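Local coordinates for protein aphrodisin (Mesocricetus auratus, PDB 1E5P) that acts as a secreted lipocalin pheromone of the female hamster that elicits copulatory behaviour in males, with an odorant-binding function, at residues E21-L29 against N98-M108; P28-I36 against M45-T53. All coordinates share one frame; numbering follows the deposited sequence. Where two conformers were deposited one is given.

Interaction 1. Residues E21-L29 against N98-M108; sequences EKIEEGGPL and NMDRAGQETNM
The carboxylate of Asp100 gathers donors around both of its oxygens, and one of them, Lys22, comes from the loop opposite. Lys22 NZ meets Asp100 OD2 at 2.7 Å in a salt bridge that uses the anti lone pair, while Gln104 NE2 takes the syn side of Asp100 OD2 at 3.1 Å, 27° out of the carboxylate plane. Asp100 OD1 is held by the backbone N of Ala102 and of Gln104, which arrive over opposite faces; the first of these bonds closes an Asx turn within the type I turn from Asp100 to Gly103. Four bonds thus fix the rotation of the group. A second flat group, the Asn98 amide, carries both methyls of Leu29 over one face, with Leu29 CD1 3.7 Å from Asn98 CG. Its ND2 is engaged by Asn80 OD1 and Glu77 O, and a water joins its OD1 to Lys22 NZ.

Lys22 bends about its CB-CG bond (chi2 -77°) and then runs extended, its CE passing Gln104 NE2 at 3.4 Å and its CG lying beside Thr106 OG1, which bonds to Asn19. Deeper in, Leu29 CD1 rests 3.8 Å from SE of Met108, a selenomethionine in this crystal. With alanine in place of Asp100, the Lys22 ammonium is likely to be left without its charged mate, and Ala102 N and Gln104 N without their side-chain acceptor.

As a whole, the contact lays the long loop between strands 8-17 and 32-39 against the hairpin of strands 91-99 and 105-113, which fits the first loop of a lipocalin folding over the open end of the barrel. Ile23 extends the apolar side onto Ile15 and Ala17 of strand 8-17 and Leu141 of strand 140-142.

Interaction 2. Residues P28-I36 against M45-T53; sequences PLRFYFRHI and MEITFYVIT
Strands 32-36 and 45-53 pair as an antiparallel hairpin of the lipocalin barrel, interrupted by a classic beta bulge in which Arg34 and His35 both face Thr48. The backbone bonds come first. Tyr32 and Tyr50 form a hydrogen-bonded pair, Tyr32 N reaching Tyr50 O at 2.8 Å and Tyr50 N returning to Tyr32 O. At the bulge, Thr48 O receives two donors from the same face of its carbonyl plane, Arg34 N at 2.9 Å and His35 N at 3.1 Å, and Thr48 N bonds back to His35 O. The extra residue shifts the register by one between Phe33–Phe49 and Ile36–Ile47, both non-hydrogen-bonded pairs.

Apolar contacts occupy the face that carries Phe33, Ile36, Ile47 and Phe49, where Phe33 also packs on Val110 and Ala112 of strand 105-113, two strands along the sheet, consistent with a lining of the interior. Phe33 CE1 touches Ile47 CG2 at 3.4 Å. Ile36 CG2, anti to its own N, presses tightly on CG of Met45, a selenomethionine in this crystal, at 3.5 Å. Beside the Tyr32–Tyr50 pair, Phe31 CB lies 3.6 Å from Val51 CG1; in the conformer described, one of two, its ring turns an edge to the Phe49 face in an offset edge-to-face pair with planes at 83°.

Beside Tyr50, which shares its face with Tyr32, Thr48 and His35, lies Arg34. Bent at chi2 (-72°), its chain brings the guanidinium to Tyr50, whose CD2 lies over one guanidinium face while Arg34 NE, 3.6 Å from Tyr50 CD2, sits at the ring edge. The charge itself is paired with Asp147, and NE bonds to Pro150 O, both near the C-terminus. Arg34 NH1, finally, reaches back to Phe33 O at 2.9 Å from above the carbonyl plane.

In the fold
The two contacts share Pro28 and Leu29, so that the chain passes directly from the loop of interaction 1 into the strand of interaction 2, and the Arg30 side chain probably hydrogen-bonds back to Ile23 O. Both are largely buried, yet interaction 1 lies farther from the centre of the chain and has one exposed residue, Glu21, at its margin. It joins a loop to a distant hairpin, through a charged pair, bridging water and a small apolar patch. Interaction 2, nested within the sequence span that interaction 1 closes, unites neighbouring strands mainly by backbone bonds and aromatic or aliphatic side chains. Interaction 2 is part of the barrel wall, whereas interaction 1 lays a loop against it.

Interaction 1. Residues E21-L29 against N98-M108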
loop_
_atom_site.group_PDB
_atom_site.type_symbol
_atom_site.label_atom_id
_atom_site.label_comp_id
_atom_site.label_asym_id
_atom_site.label_seq_id
_atom_site.Cartn_x
_atom_site.Cartn_y
_atom_site.Cartn_z
ATOM N N GLU A 21 -8.875 3.280 -11.803
ATOM C CA GLU A 21 -8.338 2.307 -12.733
ATOM C C GLU A 21 -6.939 1.840 -12.325
ATOM O O GLU A 21 -6.545 0.742 -12.691
ATOM C CB GLU A 21 -8.318 2.807 -14.171
ATOM C CG GLU A 21 -7.431 3.971 -14.477
ATOM C CD GLU A 21 -7.853 5.332 -14.013
ATOM O OE1 GLU A 21 -9.032 5.534 -13.636
ATOM O OE2 GLU A 21 -6.944 6.213 -14.029
ATOM N N LYS A 22 -6.211 2.652 -11.555
ATOM C CA LYS A 22 -4.865 2.248 -11.142
ATOM C C LYS A 22 -4.850 1.041 -10.208
ATOM O O LYS A 22 -3.832 0.321 -10.116
ATOM C CB LYS A 22 -4.201 3.419 -10.404
ATOM C CG LYS A 22 -3.817 4.609 -11.267
ATOM C CD LYS A 22 -2.540 4.303 -12.061
ATOM C CE LYS A 22 -2.067 5.536 -12.857
ATOM N NZ LYS A 22 -0.785 5.206 -13.557
ATOM N N ILE A 23 -5.946 0.814 -9.485
ATOM C CA ILE A 23 -5.981 -0.224 -8.459
ATOM C C ILE A 23 -6.969 -1.342 -8.733
ATOM O O ILE A 23 -7.071 -2.295 -7.941
ATOM C CB ILE A 23 -6.202 0.382 -7.062
ATOM C CG1 ILE A 23 -7.500 1.205 -6.970
ATOM C CG2 ILE A 23 -5.030 1.287 -6.703
ATOM C CD1 ILE A 23 -7.968 1.415 -5.531
ATOM N N GLU A 24 -7.722 -1.205 -9.842
ATOM C CA GLU A 24 -8.593 -2.347 -10.193
ATOM C C GLU A 24 -7.754 -3.475 -10.781
ATOM O O GLU A 24 -6.547 -3.332 -10.996
ATOM C CB GLU A 24 -9.613 -1.865 -11.230
ATOM C CG GLU A 24 -10.503 -0.803 -10.554
ATOM C CD GLU A 24 -11.818 -0.680 -11.285
ATOM O OE1 GLU A 24 -11.747 -0.571 -12.529
ATOM O OE2 GLU A 24 -12.882 -0.695 -10.634
ATOM N N GLU A 25 -8.382 -4.625 -11.017
ATOM C CA GLU A 25 -7.666 -5.730 -11.673
ATOM C C GLU A 25 -7.076 -5.175 -12.985
ATOM O O GLU A 25 -7.735 -4.456 -13.716
ATOM C CB GLU A 25 -8.689 -6.825 -12.014
ATOM C CG GLU A 25 -8.158 -8.070 -12.659
ATOM C CD GLU A 25 -9.234 -9.050 -13.109
ATOM O OE1 GLU A 25 -10.423 -8.748 -12.942
ATOM O OE2 GLU A 25 -8.871 -10.120 -13.653
ATOM N N GLY A 26 -5.812 -5.470 -13.226
ATOM C CA GLY A 26 -5.110 -5.009 -14.404
ATOM C C GLY A 26 -4.331 -3.721 -14.180
ATOM O O GLY A 26 -3.474 -3.352 -14.975
ATOM N N GLY A 27 -4.626 -3.045 -13.056
ATOM C CA GLY A 27 -3.999 -1.761 -12.776
ATOM C C GLY A 27 -2.608 -1.955 -12.204
ATOM O O GLY A 27 -2.351 -2.908 -11.477
ATOM N N PRO A 28 -1.719 -1.011 -12.477
ATOM C CA PRO A 28 -0.332 -1.127 -12.073
ATOM C C PRO A 28 -0.078 -0.943 -10.584
ATOM O O PRO A 28 1.026 -1.300 -10.148
ATOM C CB PRO A 28 0.353 0.029 -12.826
ATOM C CG PRO A 28 -0.729 1.043 -13.055
ATOM C CD PRO A 28 -1.986 0.227 -13.250
ATOM N N LEU A 29 -1.027 -0.378 -9.849
ATOM C CA LEU A 29 -0.823 -0.113 -8.412
ATOM C C LEU A 29 -1.627 -1.048 -7.523
ATOM O O LEU A 29 -1.769 -0.788 -6.328
ATOM C CB LEU A 29 -1.128 1.352 -8.103
ATOM C CG LEU A 29 -0.355 2.386 -8.962
ATOM C CD1 LEU A 29 -0.757 3.782 -8.552
ATOM C CD2 LEU A 29 1.151 2.155 -8.813
ATOM N N ASN A 98 1.577 8.434 -5.936
ATOM C CA ASN A 98 2.315 7.875 -7.077
ATOM C C ASN A 98 2.335 8.856 -8.232
ATOM O O ASN A 98 1.267 9.421 -8.524
ATOM C CB ASN A 98 1.647 6.557 -7.515
ATOM C CG ASN A 98 2.218 5.994 -8.789
ATOM O OD1 ASN A 98 1.676 6.266 -9.877
ATOM N ND2 ASN A 98 3.310 5.229 -8.726
HETATM N N MSE A 99 3.479 9.139 -8.819
HETATM C CA MSE A 99 3.570 10.018 -10.006
HETATM C C MSE A 99 4.047 9.067 -11.097
HETATM O O MSE A 99 5.192 8.627 -11.114
HETATM C CB MSE A 99 4.480 11.237 -9.863
HETATM C CG MSE A 99 5.088 11.837 -11.105
HETATM SE SE MSE A 99 6.214 13.221 -10.773
HETATM C CE MSE A 99 7.483 12.413 -9.804
ATOM N N ASP A 100 3.143 8.734 -12.035
ATOM C CA ASP A 100 3.549 7.771 -13.072
ATOM C C ASP A 100 4.439 8.390 -14.123
ATOM O O ASP A 100 4.723 9.600 -14.111
ATOM C CB ASP A 100 2.316 7.065 -13.587
ATOM C CG ASP A 100 1.424 7.874 -14.491
ATOM O OD1 ASP A 100 1.881 8.918 -14.988
ATOM O OD2 ASP A 100 0.248 7.422 -14.706
ATOM N N ARG A 101 4.870 7.590 -15.109
ATOM C CA ARG A 101 5.818 8.093 -16.108
ATOM C C ARG A 101 5.224 9.114 -17.057
ATOM O O ARG A 101 5.988 9.756 -17.785
ATOM C CB ARG A 101 6.402 6.915 -16.875
ATOM C CG ARG A 101 7.665 7.186 -17.653
ATOM C CD ARG A 101 8.804 6.305 -17.151
ATOM N NE ARG A 101 9.910 6.284 -18.097
ATOM C CZ ARG A 101 11.154 5.955 -17.753
ATOM N NH1 ARG A 101 11.451 5.627 -16.504
ATOM N NH2 ARG A 101 12.108 5.962 -18.672
ATOM N N ALA A 102 3.915 9.287 -17.096
ATOM C CA ALA A 102 3.269 10.310 -17.913
ATOM C C ALA A 102 3.113 11.611 -17.115
ATOM O O ALA A 102 2.790 12.651 -17.685
ATOM C CB ALA A 102 1.883 9.831 -18.370
ATOM N N GLY A 103 3.364 11.557 -15.804
ATOM C CA GLY A 103 3.190 12.710 -14.933
ATOM C C GLY A 103 1.866 12.718 -14.186
ATOM O O GLY A 103 1.528 13.668 -13.449
ATOM N N GLN A 104 1.062 11.662 -14.324
ATOM C CA GLN A 104 -0.232 11.627 -13.645
ATOM C C GLN A 104 -0.039 11.314 -12.160
ATOM O O GLN A 104 0.700 10.355 -11.897
ATOM C CB GLN A 104 -1.110 10.529 -14.258
ATOM C CG GLN A 104 -2.481 10.428 -13.581
ATOM C CD GLN A 104 -3.309 9.272 -14.115
ATOM O OE1 GLN A 104 -4.523 9.274 -13.877
ATOM N NE2 GLN A 104 -2.756 8.287 -14.803
ATOM N N GLU A 105 -0.653 12.082 -11.277
ATOM C CA GLU A 105 -0.529 11.815 -9.836
ATOM C C GLU A 105 -1.728 11.008 -9.351
ATOM O O GLU A 105 -2.881 11.349 -9.650
ATOM C CB GLU A 105 -0.479 13.133 -9.060
ATOM C CG GLU A 105 -0.022 12.956 -7.618
ATOM C CD GLU A 105 1.412 12.476 -7.539
ATOM O OE1 GLU A 105 2.286 12.937 -8.346
ATOM N N THR A 106 -1.494 10.007 -8.498
ATOM C CA THR A 106 -2.574 9.210 -7.904
ATOM C C THR A 106 -2.379 9.214 -6.383
ATOM O O THR A 106 -1.257 8.969 -5.965
ATOM C CB THR A 106 -2.585 7.764 -8.400
ATOM O OG1 THR A 106 -2.764 7.788 -9.832
ATOM C CG2 THR A 106 -3.715 6.934 -7.795
ATOM N N ASN A 107 -3.396 9.579 -5.628
ATOM C CA ASN A 107 -3.365 9.600 -4.160
ATOM C C ASN A 107 -4.053 8.309 -3.691
ATOM O O ASN A 107 -5.136 7.976 -4.205
ATOM C CB ASN A 107 -4.147 10.804 -3.649
ATOM C CG ASN A 107 -3.430 12.076 -4.091
ATOM O OD1 ASN A 107 -2.402 12.377 -3.507
ATOM N ND2 ASN A 107 -3.963 12.717 -5.118
HETATM N N MSE A 108 -3.404 7.600 -2.770
HETATM C CA MSE A 108 -3.899 6.301 -2.367
HETATM C C MSE A 108 -3.789 6.096 -0.841
HETATM O O MSE A 108 -2.985 6.757 -0.191
HETATM C CB MSE A 108 -3.000 5.165 -2.934
HETATM C CG MSE A 108 -2.607 5.147 -4.355
HETATM SE SE MSE A 108 -1.302 3.996 -4.844
HETATM C CE MSE A 108 -1.851 2.447 -4.126
HETATM O O HOH W 1 -7.181 8.851 -14.645
HETATM O O HOH W 2 1.170 4.245 -11.945
#

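Interaction 2. Residues P28-I36 against M45-T53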
loop_
_atom_site.group_PDB
_atom_site.type_symbol
_atom_site.label_atom_id
_atom_site.label_comp_id
_atom_site.label_asym_id
_atom_site.label_seq_id
_atom_site.Cartn_x
_atom_site.Cartn_y
_atom_site.Cartn_z
ATOM N N PRO A 28 -1.719 -1.011 -12.477
ATOM C CA PRO A 28 -0.332 -1.127 -12.073
ATOM C C PRO A 28 -0.078 -0.943 -10.584
ATOM O O PRO A 28 1.026 -1.300 -10.148
ATOM C CB PRO A 28 0.353 0.029 -12.826
ATOM C CG PRO A 28 -0.729 1.043 -13.055
ATOM C CD PRO A 28 -1.986 0.227 -13.250
ATOM N N LEU A 29 -1.027 -0.378 -9.849
ATOM C CA LEU A 29 -0.823 -0.113 -8.412
ATOM C C LEU A 29 -1.627 -1.048 -7.523
ATOM O O LEU A 29 -1.769 -0.788 -6.328
ATOM C CB LEU A 29 -1.128 1.352 -8.103
ATOM C CG LEU A 29 -0.355 2.386 -8.962
ATOM C CD1 LEU A 29 -0.757 3.782 -8.552
ATOM C CD2 LEU A 29 1.151 2.155 -8.813
ATOM N N ARG A 30 -2.148 -2.129 -8.114
ATOM C CA ARG A 30 -2.869 -3.130 -7.326
ATOM C C ARG A 30 -1.830 -4.155 -6.856
ATOM O O ARG A 30 -1.424 -5.035 -7.586
ATOM C CB ARG A 30 -3.995 -3.799 -8.118
ATOM C CG ARG A 30 -4.848 -4.702 -7.213
ATOM C CD ARG A 30 -5.951 -5.342 -8.048
ATOM N NE ARG A 30 -6.840 -6.211 -7.278
ATOM C CZ ARG A 30 -8.053 -5.808 -6.870
ATOM N NH1 ARG A 30 -8.494 -4.589 -7.140
ATOM N NH2 ARG A 30 -8.833 -6.660 -6.194
ATOM N N PHE A 31 -1.374 -3.976 -5.623
ATOM C CA PHE A 31 -0.290 -4.873 -5.190
ATOM C C PHE A 31 -0.675 -5.580 -3.906
ATOM O O PHE A 31 -1.485 -5.109 -3.098
ATOM C CB PHE A 31 1.006 -4.088 -5.098
ATOM C CG PHE A 31 0.956 -3.212 -3.862
ATOM C CD1 PHE A 31 0.272 -2.019 -3.818
ATOM C CD2 PHE A 31 1.621 -3.664 -2.736
ATOM C CE1 PHE A 31 0.251 -1.285 -2.632
ATOM C CE2 PHE A 31 1.615 -2.934 -1.566
ATOM C CZ PHE A 31 0.921 -1.734 -1.521
ATOM N N TYR A 32 -0.078 -6.764 -3.815
ATOM C CA TYR A 32 -0.370 -7.686 -2.737
ATOM C C TYR A 32 0.879 -7.851 -1.856
ATOM O O TYR A 32 1.823 -8.545 -2.230
ATOM C CB TYR A 32 -0.810 -9.027 -3.325
ATOM C CG TYR A 32 -1.963 -8.921 -4.330
ATOM C CD1 TYR A 32 -1.763 -8.718 -5.676
ATOM C CD2 TYR A 32 -3.262 -8.991 -3.838
ATOM C CE1 TYR A 32 -2.853 -8.619 -6.544
ATOM C CE2 TYR A 32 -4.355 -8.909 -4.692
ATOM C CZ TYR A 32 -4.131 -8.708 -6.032
ATOM O OH TYR A 32 -5.203 -8.606 -6.906
ATOM N N PHE A 33 0.845 -7.168 -0.696
ATOM C CA PHE A 33 1.999 -7.291 0.199
ATOM C C PHE A 33 2.303 -8.740 0.579
ATOM O O PHE A 33 1.422 -9.591 0.641
ATOM C CB PHE A 33 1.718 -6.580 1.542
ATOM C CG PHE A 33 2.032 -5.138 1.675
ATOM C CD1 PHE A 33 3.339 -4.677 1.755
ATOM C CD2 PHE A 33 1.006 -4.210 1.799
ATOM C CE1 PHE A 33 3.610 -3.335 1.914
ATOM C CE2 PHE A 33 1.271 -2.858 1.960
ATOM C CZ PHE A 33 2.575 -2.432 2.005
ATOM N N ARG A 34 3.588 -8.976 0.890
ATOM C CA ARG A 34 4.012 -10.221 1.509
ATOM C C ARG A 34 4.890 -9.930 2.737
ATOM O O ARG A 34 4.740 -10.657 3.732
ATOM C CB ARG A 34 4.795 -11.134 0.555
ATOM C CG ARG A 34 3.909 -11.725 -0.567
ATOM C CD ARG A 34 2.987 -12.781 0.006
ATOM N NE ARG A 34 2.118 -13.490 -0.956
ATOM C CZ ARG A 34 0.906 -13.026 -1.267
ATOM N NH1 ARG A 34 0.439 -11.905 -0.736
ATOM N NH2 ARG A 34 0.128 -13.721 -2.101
ATOM N N HIS A 35 5.727 -8.893 2.708
ATOM C CA HIS A 35 6.624 -8.724 3.881
ATOM C C HIS A 35 7.260 -7.355 3.834
ATOM O O HIS A 35 7.360 -6.762 2.755
ATOM C CB HIS A 35 7.768 -9.763 3.728
ATOM C CG HIS A 35 8.366 -10.166 5.052
ATOM N ND1 HIS A 35 7.847 -11.211 5.786
ATOM C CD2 HIS A 35 9.386 -9.673 5.769
ATOM C CE1 HIS A 35 8.538 -11.359 6.907
ATOM N NE2 HIS A 35 9.479 -10.429 6.930
ATOM N N ILE A 36 7.652 -6.837 5.006
ATOM C CA ILE A 36 8.383 -5.589 5.084
ATOM C C ILE A 36 9.607 -5.889 5.989
ATOM O O ILE A 36 9.406 -6.511 7.022
ATOM C CB ILE A 36 7.565 -4.463 5.731
ATOM C CG1 ILE A 36 6.375 -4.103 4.820
ATOM C CG2 ILE A 36 8.437 -3.233 5.974
ATOM C CD1 ILE A 36 5.450 -3.059 5.430
HETATM N N MSE A 45 13.318 0.613 3.968
HETATM C CA MSE A 45 12.189 -0.315 4.228
HETATM C C MSE A 45 12.044 -1.156 2.954
HETATM O O MSE A 45 11.620 -0.576 1.954
HETATM C CB MSE A 45 10.870 0.406 4.546
HETATM C CG MSE A 45 9.556 -0.316 4.439
HETATM SE SE MSE A 45 7.965 0.420 4.956
HETATM C CE MSE A 45 8.422 2.144 4.948
ATOM N N GLU A 46 12.489 -2.405 3.015
ATOM C CA GLU A 46 12.339 -3.265 1.848
ATOM C C GLU A 46 10.940 -3.870 1.841
ATOM O O GLU A 46 10.522 -4.474 2.818
ATOM C CB GLU A 46 13.338 -4.397 1.842
ATOM C CG GLU A 46 13.042 -5.337 0.675
ATOM C CD GLU A 46 13.987 -6.520 0.711
ATOM O OE1 GLU A 46 14.500 -6.769 1.819
ATOM O OE2 GLU A 46 14.157 -7.114 -0.361
ATOM N N ILE A 47 10.251 -3.738 0.707
ATOM C CA ILE A 47 8.882 -4.257 0.644
ATOM C C ILE A 47 8.858 -5.402 -0.370
ATOM O O ILE A 47 9.354 -5.191 -1.474
ATOM C CB ILE A 47 7.886 -3.149 0.212
ATOM C CG1 ILE A 47 7.938 -2.010 1.247
ATOM C CG2 ILE A 47 6.483 -3.700 0.113
ATOM C CD1 ILE A 47 7.210 -0.750 0.867
ATOM N N THR A 48 8.336 -6.543 0.052
ATOM C CA THR A 48 8.223 -7.701 -0.865
ATOM C C THR A 48 6.711 -7.846 -1.139
ATOM O O THR A 48 5.953 -7.804 -0.187
ATOM C CB THR A 48 8.739 -8.956 -0.169
ATOM O OG1 THR A 48 10.134 -8.742 0.145
ATOM C CG2 THR A 48 8.641 -10.186 -1.077
ATOM N N PHE A 49 6.387 -7.974 -2.411
ATOM C CA PHE A 49 4.965 -8.021 -2.765
ATOM C C PHE A 49 4.788 -8.680 -4.119
ATOM O O PHE A 49 5.754 -8.893 -4.867
ATOM C CB PHE A 49 4.412 -6.581 -2.815
ATOM C CG PHE A 49 5.078 -5.699 -3.837
ATOM C CD1 PHE A 49 6.280 -5.063 -3.550
ATOM C CD2 PHE A 49 4.530 -5.510 -5.097
ATOM C CE1 PHE A 49 6.924 -4.273 -4.482
ATOM C CE2 PHE A 49 5.150 -4.709 -6.039
ATOM C CZ PHE A 49 6.344 -4.066 -5.726
ATOM N N TYR A 50 3.530 -9.014 -4.392
ATOM C CA TYR A 50 3.209 -9.534 -5.718
ATOM C C TYR A 50 2.364 -8.507 -6.490
ATOM O O TYR A 50 1.580 -7.750 -5.909
ATOM C CB TYR A 50 2.337 -10.816 -5.626
ATOM C CG TYR A 50 3.139 -12.091 -5.492
ATOM C CD1 TYR A 50 3.650 -12.725 -6.625
ATOM C CD2 TYR A 50 3.371 -12.658 -4.235
ATOM C CE1 TYR A 50 4.377 -13.902 -6.525
ATOM C CE2 TYR A 50 4.093 -13.833 -4.129
ATOM C CZ TYR A 50 4.599 -14.435 -5.267
ATOM O OH TYR A 50 5.330 -15.594 -5.179
ATOM N N VAL A 51 2.579 -8.498 -7.789
ATOM C CA VAL A 51 1.676 -7.795 -8.713
ATOM C C VAL A 51 1.407 -8.788 -9.863
ATOM O O VAL A 51 2.210 -9.687 -10.090
ATOM C CB VAL A 51 2.211 -6.507 -9.323
ATOM C CG1 VAL A 51 2.178 -5.402 -8.284
ATOM C CG2 VAL A 51 3.579 -6.682 -9.970
ATOM N N ILE A 52 0.275 -8.610 -10.551
ATOM C CA ILE A 52 0.053 -9.460 -11.733
ATOM C C ILE A 52 0.522 -8.666 -12.949
ATOM O O ILE A 52 0.053 -7.535 -13.160
ATOM C CB ILE A 52 -1.445 -9.795 -11.904
ATOM C CG1 ILE A 52 -1.972 -10.524 -10.686
ATOM C CG2 ILE A 52 -1.625 -10.594 -13.190
ATOM C CD1 ILE A 52 -1.289 -11.794 -10.295
ATOM N N THR A 53 1.439 -9.238 -13.688
ATOM C CA THR A 53 1.977 -8.601 -14.903
ATOM C C THR A 53 1.942 -9.632 -16.025
ATOM O O THR A 53 2.385 -10.760 -15.823
ATOM C CB THR A 53 3.405 -8.093 -14.622
ATOM O OG1 THR A 53 3.332 -7.140 -13.518
ATOM C CG2 THR A 53 3.987 -7.430 -15.844
HETATM O O HOH W 3 -1.859 -6.818 -9.596
#